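336aa long hypothetical dTDP-glucose 4,6-dehydratase (PDB 2HUN) probably acts as a dTDP-glucose 4,6-dehydratase, a Rossmann-fold lyase that holds NAD(+) as its cofactor. Local coordinates at residues 24-30 and 54-58; 17-21 and 46-50. All coordinates share one frame; numbering follows the deposited sequence.

Contact 1 of 2, residues 24-30 and 54-58; sequences LEKHPDW and PRYTF
R55 reaches from just before strand 56-60 to the C-terminal end of helix 14-26 and the turn that follows it. Its CB lies 3.5 Å from W30 O and also faces L24 CD2. CG passes the same W30 carbonyl, and CD touches two backbone oxygens, 3.1 Å from P28 O and 3.4 Å from W30 O. A bend at chi3 (-59°) then turns the guanidinium back toward the helix end. There R55 NH1 bonds to L24 O at 3.0 Å, in the carbonyl plane and on a lone pair, with L24 O itself tilted 20° from the guanidinium plane. R55 NH1 also makes a weak bond to P28 O (2.9 Å). R55 NH2 adds a second weak one to L24 O (3.1 Å). One guanidinium face is covered by L24, whose CD2 stands over its centre. The other branch of L24, CD1, packs against Y56 CB at 4.1 Å, the two side chains crossing at about a right angle. The turn from H27 to W30 is type I, with W30 N bonded to H27 O, and CG of H27 lies over the centre of the W30 ring. The guanidinium thus supplies donors to one carbonyl of the last helical turn and, weakly, to one in the turn beyond; its charge probably offsets some of the partial negative charge there, tying the helix end to the lead-in of strand 56-60.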
ATOM      1  N   LEU A  24     -16.182 -24.147 -12.237  1.00 35.25           N
ATOM      2  CA  LEU A  24     -17.370 -24.662 -12.912  1.00 35.85           C
ATOM      3  C   LEU A  24     -17.359 -26.184 -12.984  1.00 36.86           C
ATOM      4  O   LEU A  24     -18.409 -26.821 -13.011  1.00 37.73           O
ATOM      5  CB  LEU A  24     -17.483 -24.073 -14.323  1.00 33.35           C
ATOM      6  CG  LEU A  24     -17.773 -22.572 -14.368  1.00 33.65           C
ATOM      7  CD1 LEU A  24     -17.778 -22.080 -15.808  1.00 33.43           C
ATOM      8  CD2 LEU A  24     -19.110 -22.298 -13.701  1.00 32.92           C
ATOM      9  N   GLU A  25     -16.169 -26.768 -13.000  1.00 37.75           N
ATOM     10  CA  GLU A  25     -16.055 -28.212 -13.068  1.00 40.23           C
ATOM     11  C   GLU A  25     -16.359 -28.866 -11.728  1.00 40.18           C
ATOM     12  O   GLU A  25     -17.033 -29.890 -11.673  1.00 39.96           O
ATOM     13  CB  GLU A  25     -14.653 -28.599 -13.533  1.00 42.22           C
ATOM     14  CG  GLU A  25     -14.483 -30.069 -13.832  1.00 46.98           C
ATOM     15  CD  GLU A  25     -13.214 -30.349 -14.610  1.00 50.03           C
ATOM     16  OE1 GLU A  25     -13.004 -29.692 -15.657  1.00 51.77           O
ATOM     17  OE2 GLU A  25     -12.430 -31.221 -14.178  1.00 52.07           O
ATOM     18  N   LYS A  26     -15.875 -28.265 -10.645  1.00 41.39           N
ATOM     19  CA  LYS A  26     -16.091 -28.811  -9.303  1.00 42.19           C
ATOM     20  C   LYS A  26     -17.431 -28.469  -8.661  1.00 41.90           C
ATOM     21  O   LYS A  26     -17.881 -29.169  -7.757  1.00 41.90           O
ATOM     22  CB  LYS A  26     -14.972 -28.359  -8.365  1.00 43.42           C
ATOM     23  CG  LYS A  26     -13.781 -29.300  -8.317  1.00 47.49           C
ATOM     24  CD  LYS A  26     -13.158 -29.498  -9.689  1.00 49.78           C
ATOM     25  CE  LYS A  26     -12.081 -30.572  -9.640  1.00 50.52           C
ATOM     26  NZ  LYS A  26     -12.643 -31.871  -9.180  1.00 52.27           N
ATOM     27  N   HIS A  27     -18.065 -27.395  -9.119  1.00 40.68           N
ATOM     28  CA  HIS A  27     -19.336 -26.976  -8.544  1.00 40.13           C
ATOM     29  C   HIS A  27     -20.436 -26.855  -9.596  1.00 39.58           C
ATOM     30  O   HIS A  27     -20.645 -25.788 -10.165  1.00 38.92           O
ATOM     31  CB  HIS A  27     -19.147 -25.640  -7.826  1.00 39.76           C
ATOM     32  CG  HIS A  27     -18.141 -25.688  -6.716  1.00 39.83           C
ATOM     33  ND1 HIS A  27     -18.373 -26.348  -5.529  1.00 40.72           N
ATOM     34  CD2 HIS A  27     -16.894 -25.172  -6.622  1.00 37.89           C
ATOM     35  CE1 HIS A  27     -17.312 -26.235  -4.751  1.00 39.20           C
ATOM     36  NE2 HIS A  27     -16.401 -25.527  -5.391  1.00 40.40           N
ATOM     37  N   PRO A  28     -21.171 -27.954  -9.846  1.00 39.97           N
ATOM     38  CA  PRO A  28     -22.265 -28.032 -10.823  1.00 39.00           C
ATOM     39  C   PRO A  28     -23.296 -26.906 -10.759  1.00 38.60           C
ATOM     40  O   PRO A  28     -23.811 -26.476 -11.788  1.00 38.84           O
ATOM     41  CB  PRO A  28     -22.912 -29.379 -10.516  1.00 39.94           C
ATOM     42  CG  PRO A  28     -21.816 -30.182  -9.912  1.00 40.58           C
ATOM     43  CD  PRO A  28     -21.062 -29.204  -9.074  1.00 39.12           C
ATOM     44  N   ASP A  29     -23.596 -26.431  -9.554  1.00 38.89           N
ATOM     45  CA  ASP A  29     -24.600 -25.383  -9.384  1.00 39.81           C
ATOM     46  C   ASP A  29     -24.098 -23.956  -9.234  1.00 39.38           C
ATOM     47  O   ASP A  29     -24.893 -23.029  -9.061  1.00 40.86           O
ATOM     48  CB  ASP A  29     -25.507 -25.720  -8.199  1.00 42.24           C
ATOM     49  CG  ASP A  29     -26.454 -26.862  -8.506  1.00 45.19           C
ATOM     50  OD1 ASP A  29     -27.174 -26.776  -9.522  1.00 46.44           O
ATOM     51  OD2 ASP A  29     -26.483 -27.844  -7.738  1.00 49.25           O
ATOM     52  N   TRP A  30     -22.788 -23.767  -9.303  1.00 37.23           N
ATOM     53  CA  TRP A  30     -22.227 -22.430  -9.183  1.00 35.05           C
ATOM     54  C   TRP A  30     -22.299 -21.712 -10.523  1.00 32.94           C
ATOM     55  O   TRP A  30     -22.422 -22.343 -11.571  1.00 33.02           O
ATOM     56  CB  TRP A  30     -20.772 -22.505  -8.721  1.00 33.31           C
ATOM     57  CG  TRP A  30     -20.595 -22.807  -7.265  1.00 34.02           C
ATOM     58  CD1 TRP A  30     -21.389 -23.599  -6.480  1.00 32.90           C
ATOM     59  CD2 TRP A  30     -19.499 -22.395  -6.439  1.00 34.70           C
ATOM     60  NE1 TRP A  30     -20.851 -23.708  -5.219  1.00 33.98           N
ATOM     61  CE2 TRP A  30     -19.692 -22.979  -5.166  1.00 34.66           C
ATOM     62  CE3 TRP A  30     -18.372 -21.591  -6.654  1.00 34.13           C
ATOM     63  CZ2 TRP A  30     -18.794 -22.786  -4.109  1.00 34.35           C
ATOM     64  CZ3 TRP A  30     -17.477 -21.399  -5.601  1.00 35.25           C
ATOM     65  CH2 TRP A  30     -17.697 -21.996  -4.343  1.00 33.03           C
ATOM     66  N   PRO A  54     -24.291 -22.311 -19.900  1.00 38.15           N
ATOM     67  CA  PRO A  54     -25.257 -21.406 -19.264  1.00 37.69           C
ATOM     68  C   PRO A  54     -24.838 -20.796 -17.923  1.00 36.06           C
ATOM     69  O   PRO A  54     -25.303 -19.718 -17.550  1.00 35.43           O
ATOM     70  CB  PRO A  54     -26.513 -22.273 -19.147  1.00 37.86           C
ATOM     71  CG  PRO A  54     -25.954 -23.652 -19.000  1.00 38.74           C
ATOM     72  CD  PRO A  54     -24.862 -23.659 -20.046  1.00 38.48           C
ATOM     73  N   ARG A  55     -23.963 -21.479 -17.200  1.00 35.60           N
ATOM     74  CA  ARG A  55     -23.517 -20.988 -15.900  1.00 35.08           C
ATOM     75  C   ARG A  55     -22.421 -19.931 -16.013  1.00 35.04           C
ATOM     76  O   ARG A  55     -22.012 -19.347 -15.008  1.00 35.18           O
ATOM     77  CB  ARG A  55     -23.006 -22.151 -15.053  1.00 35.69           C
ATOM     78  CG  ARG A  55     -24.033 -23.225 -14.762  1.00 35.53           C
ATOM     79  CD  ARG A  55     -23.360 -24.387 -14.069  1.00 36.45           C
ATOM     80  NE  ARG A  55     -22.290 -24.924 -14.903  1.00 38.59           N
ATOM     81  CZ  ARG A  55     -21.319 -25.714 -14.461  1.00 40.13           C
ATOM     82  NH1 ARG A  55     -21.274 -26.065 -13.185  1.00 41.54           N
ATOM     83  NH2 ARG A  55     -20.391 -26.154 -15.299  1.00 40.28           N
ATOM     84  N   TYR A  56     -21.956 -19.681 -17.235  1.00 34.44           N
ATOM     85  CA  TYR A  56     -20.892 -18.708 -17.473  1.00 34.14           C
ATOM     86  C   TYR A  56     -21.371 -17.483 -18.258  1.00 33.81           C
ATOM     87  O   TYR A  56     -22.143 -17.600 -19.201  1.00 33.46           O
ATOM     88  CB  TYR A  56     -19.736 -19.388 -18.223  1.00 32.84           C
ATOM     89  CG  TYR A  56     -18.614 -18.454 -18.631  1.00 32.97           C
ATOM     90  CD1 TYR A  56     -17.567 -18.156 -17.760  1.00 32.44           C
ATOM     91  CD2 TYR A  56     -18.612 -17.853 -19.890  1.00 33.89           C
ATOM     92  CE1 TYR A  56     -16.544 -17.284 -18.136  1.00 32.94           C
ATOM     93  CE2 TYR A  56     -17.600 -16.980 -20.273  1.00 34.22           C
ATOM     94  CZ  TYR A  56     -16.570 -16.701 -19.395  1.00 32.74           C
ATOM     95  OH  TYR A  56     -15.570 -15.841 -19.785  1.00 32.51           O
ATOM     96  N   THR A  57     -20.912 -16.305 -17.852  1.00 34.39           N
ATOM     97  CA  THR A  57     -21.274 -15.061 -18.527  1.00 33.10           C
ATOM     98  C   THR A  57     -20.031 -14.190 -18.590  1.00 33.39           C
ATOM     99  O   THR A  57     -19.370 -13.980 -17.571  1.00 33.84           O
ATOM    100  CB  THR A  57     -22.342 -14.264 -17.751  1.00 32.15           C
ATOM    101  OG1 THR A  57     -23.430 -15.121 -17.405  1.00 34.98           O
ATOM    102  CG2 THR A  57     -22.866 -13.119 -18.603  1.00 32.71           C
ATOM    103  N   PHE A  58     -19.709 -13.689 -19.777  1.00 33.10           N
ATOM    104  CA  PHE A  58     -18.549 -12.824 -19.932  1.00 32.15           C
ATOM    105  C   PHE A  58     -18.957 -11.371 -20.098  1.00 33.00           C
ATOM    106  O   PHE A  58     -19.829 -11.038 -20.907  1.00 31.12           O
ATOM    107  CB  PHE A  58     -17.698 -13.234 -21.134  1.00 31.65           C
ATOM    108  CG  PHE A  58     -16.644 -12.221 -21.492  1.00 32.53           C
ATOM    109  CD1 PHE A  58     -15.722 -11.790 -20.543  1.00 33.16           C
ATOM    110  CD2 PHE A  58     -16.591 -11.675 -22.770  1.00 33.96           C
ATOM    111  CE1 PHE A  58     -14.766 -10.829 -20.859  1.00 33.90           C
ATOM    112  CE2 PHE A  58     -15.636 -10.711 -23.098  1.00 33.35           C
ATOM    113  CZ  PHE A  58     -14.723 -10.288 -22.141  1.00 34.58           C
TER

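Contact 2 of 2, residues 17-21 and 46-50; sequences SNFIR and NLKDL
The guanidinium of R21 and the carboxylate of D49 lie nearly coplanar, 9° apart, and meet end-on: NH1 to OD2 at 2.6 Å and NH2 to OD1 at 2.9 Å, each oxygen using its syn lone pair. R21 NH2 gives its other N-H to N46 O (2.7 Å), which lies 1° out of the guanidinium plane, while L50 CD1 lies over one face. CG of R21 is anti to the backbone N (chi1 -170°), and a bend at chi3 brings the group round to the 46-50 loop. Deeper in, I20 CD1 meets L47 CD1 at 3.8 Å, the side chains crossing at about a right angle. S17 OG comes within 3.0 Å of N46 CB, but its hydrogen bonds go to G11 O and G13 O of the probable GxGxxG turn; N46 OD1 is bonded to W317. A leucine in place of R21 takes away both donors, and D49 and N46 O would probably be left without their partner, the loop less firmly held here. The chemistry is thus a two-pronged salt bridge plus a carbonyl bond on the outside and apolar packing within, together holding the loop against the first helix of the Rossmann fold.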
ATOM      1  N   SER A  17      -8.481 -17.876 -15.863  1.00 23.01           N
ATOM      2  CA  SER A  17      -9.076 -18.921 -16.694  1.00 24.87           C
ATOM      3  C   SER A  17      -8.992 -20.273 -16.013  1.00 23.65           C
ATOM      4  O   SER A  17      -9.960 -21.028 -16.004  1.00 23.90           O
ATOM      5  CB  SER A  17      -8.375 -18.994 -18.053  1.00 25.74           C
ATOM      6  OG  SER A  17      -8.727 -17.878 -18.845  1.00 30.74           O
ATOM      7  N   ASN A  18      -7.829 -20.593 -15.460  1.00 23.94           N
ATOM      8  CA  ASN A  18      -7.675 -21.860 -14.760  1.00 23.95           C
ATOM      9  C   ASN A  18      -8.671 -21.940 -13.595  1.00 25.12           C
ATOM     10  O   ASN A  18      -9.262 -22.988 -13.348  1.00 27.13           O
ATOM     11  CB  ASN A  18      -6.243 -21.995 -14.234  1.00 23.92           C
ATOM     12  CG  ASN A  18      -5.299 -22.590 -15.263  1.00 23.29           C
ATOM     13  OD1 ASN A  18      -5.361 -23.779 -15.555  1.00 23.84           O
ATOM     14  ND2 ASN A  18      -4.427 -21.763 -15.819  1.00 24.92           N
ATOM     15  N   PHE A  19      -8.851 -20.826 -12.888  1.00 24.62           N
ATOM     16  CA  PHE A  19      -9.773 -20.780 -11.757  1.00 25.47           C
ATOM     17  C   PHE A  19     -11.202 -21.059 -12.221  1.00 25.50           C
ATOM     18  O   PHE A  19     -11.882 -21.934 -11.682  1.00 24.00           O
ATOM     19  CB  PHE A  19      -9.721 -19.406 -11.078  1.00 24.42           C
ATOM     20  CG  PHE A  19     -10.610 -19.292  -9.864  1.00 25.83           C
ATOM     21  CD1 PHE A  19     -10.268 -19.918  -8.665  1.00 24.15           C
ATOM     22  CD2 PHE A  19     -11.803 -18.578  -9.928  1.00 26.11           C
ATOM     23  CE1 PHE A  19     -11.098 -19.834  -7.553  1.00 23.99           C
ATOM     24  CE2 PHE A  19     -12.642 -18.488  -8.820  1.00 25.36           C
ATOM     25  CZ  PHE A  19     -12.288 -19.118  -7.629  1.00 25.14           C
ATOM     26  N   ILE A  20     -11.650 -20.308 -13.224  1.00 25.40           N
ATOM     27  CA  ILE A  20     -12.996 -20.470 -13.755  1.00 26.52           C
ATOM     28  C   ILE A  20     -13.298 -21.899 -14.224  1.00 26.95           C
ATOM     29  O   ILE A  20     -14.340 -22.451 -13.888  1.00 29.28           O
ATOM     30  CB  ILE A  20     -13.253 -19.479 -14.914  1.00 26.24           C
ATOM     31  CG1 ILE A  20     -13.253 -18.051 -14.358  1.00 21.99           C
ATOM     32  CG2 ILE A  20     -14.572 -19.819 -15.615  1.00 23.27           C
ATOM     33  CD1 ILE A  20     -13.423 -16.946 -15.399  1.00 22.83           C
ATOM     34  N   ARG A  21     -12.394 -22.501 -14.991  1.00 27.70           N
ATOM     35  CA  ARG A  21     -12.613 -23.867 -15.468  1.00 29.58           C
ATOM     36  C   ARG A  21     -12.736 -24.818 -14.271  1.00 30.87           C
ATOM     37  O   ARG A  21     -13.635 -25.664 -14.210  1.00 29.38           O
ATOM     38  CB  ARG A  21     -11.453 -24.311 -16.369  1.00 31.39           C
ATOM     39  CG  ARG A  21     -11.707 -25.624 -17.115  1.00 36.46           C
ATOM     40  CD  ARG A  21     -10.621 -25.887 -18.159  1.00 39.02           C
ATOM     41  NE  ARG A  21     -10.498 -24.797 -19.128  1.00 38.82           N
ATOM     42  CZ  ARG A  21     -11.235 -24.682 -20.235  1.00 41.99           C
ATOM     43  NH1 ARG A  21     -12.156 -25.592 -20.528  1.00 41.87           N
ATOM     44  NH2 ARG A  21     -11.050 -23.652 -21.054  1.00 41.06           N
ATOM     45  N   ASN A  46      -8.616 -18.978 -24.045  1.00 32.68           N
ATOM     46  CA  ASN A  46      -8.510 -19.670 -22.766  1.00 31.90           C
ATOM     47  C   ASN A  46      -9.838 -20.279 -22.336  1.00 32.32           C
ATOM     48  O   ASN A  46      -9.866 -21.360 -21.753  1.00 32.21           O
ATOM     49  CB  ASN A  46      -8.060 -18.704 -21.666  1.00 31.35           C
ATOM     50  CG  ASN A  46      -6.643 -18.228 -21.842  1.00 30.27           C
ATOM     51  OD1 ASN A  46      -5.970 -18.584 -22.804  1.00 30.99           O
ATOM     52  ND2 ASN A  46      -6.178 -17.407 -20.904  1.00 30.55           N
ATOM     53  N   LEU A  47     -10.937 -19.588 -22.626  1.00 33.09           N
ATOM     54  CA  LEU A  47     -12.255 -20.056 -22.211  1.00 34.76           C
ATOM     55  C   LEU A  47     -13.280 -20.239 -23.331  1.00 38.05           C
ATOM     56  O   LEU A  47     -14.482 -20.280 -23.060  1.00 37.24           O
ATOM     57  CB  LEU A  47     -12.839 -19.081 -21.179  1.00 32.52           C
ATOM     58  CG  LEU A  47     -12.062 -18.883 -19.872  1.00 32.11           C
ATOM     59  CD1 LEU A  47     -12.666 -17.745 -19.070  1.00 30.11           C
ATOM     60  CD2 LEU A  47     -12.086 -20.175 -19.077  1.00 29.52           C
ATOM     61  N   LYS A  48     -12.827 -20.363 -24.575  1.00 39.76           N
ATOM     62  CA  LYS A  48     -13.775 -20.496 -25.674  1.00 42.56           C
ATOM     63  C   LYS A  48     -14.728 -21.679 -25.572  1.00 43.78           C
ATOM     64  O   LYS A  48     -15.873 -21.581 -26.004  1.00 45.10           O
ATOM     65  CB  LYS A  48     -13.053 -20.519 -27.025  1.00 43.65           C
ATOM     66  CG  LYS A  48     -12.307 -21.791 -27.365  1.00 45.27           C
ATOM     67  CD  LYS A  48     -11.759 -21.673 -28.781  1.00 47.85           C
ATOM     68  CE  LYS A  48     -11.038 -22.931 -29.238  1.00 48.64           C
ATOM     69  NZ  LYS A  48     -10.473 -22.745 -30.604  1.00 49.37           N
ATOM     70  N   ASP A  49     -14.286 -22.788 -24.989  1.00 45.05           N
ATOM     71  CA  ASP A  49     -15.164 -23.947 -24.880  1.00 47.88           C
ATOM     72  C   ASP A  49     -16.192 -23.843 -23.753  1.00 48.71           C
ATOM     73  O   ASP A  49     -17.057 -24.709 -23.618  1.00 49.21           O
ATOM     74  CB  ASP A  49     -14.344 -25.230 -24.718  1.00 49.76           C
ATOM     75  CG  ASP A  49     -13.472 -25.212 -23.492  1.00 50.51           C
ATOM     76  OD1 ASP A  49     -12.548 -24.373 -23.434  1.00 52.29           O
ATOM     77  OD2 ASP A  49     -13.709 -26.038 -22.586  1.00 52.57           O
ATOM     78  N   LEU A  50     -16.101 -22.789 -22.945  1.00 48.85           N
ATOM     79  CA  LEU A  50     -17.054 -22.583 -21.857  1.00 48.64           C
ATOM     80  C   LEU A  50     -17.936 -21.388 -22.188  1.00 48.60           C
ATOM     81  O   LEU A  50     -18.967 -21.171 -21.553  1.00 47.87           O
ATOM     82  CB  LEU A  50     -16.332 -22.319 -20.530  1.00 49.26           C
ATOM     83  CG  LEU A  50     -15.531 -23.458 -19.894  1.00 50.65           C
ATOM     84  CD1 LEU A  50     -14.991 -23.005 -18.541  1.00 50.00           C
ATOM     85  CD2 LEU A  50     -16.419 -24.681 -19.723  1.00 50.84           C
TER

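Both contacts use helix 14-26, contact 2 in its N-terminal half and contact 1 at its C-terminal end, with centres about 10 Å apart on the same side of the chain's centre. Along the chain their segments alternate: 17-21, 24-30, 46-50, 54-58. Strand 31-36 follows the helix, then the loop holding 46-50, then strand 56-60, which pairs in parallel with 31-36 in the main sheet. The two meet directly where Y56 packs on I20 and L47, and L24 on L50. Helix, loop and strand thereby pack together beside the NAD-binding turn, N46 lying about 6 Å from the cofactor and Y56 about 10 Å, measured from their side chains.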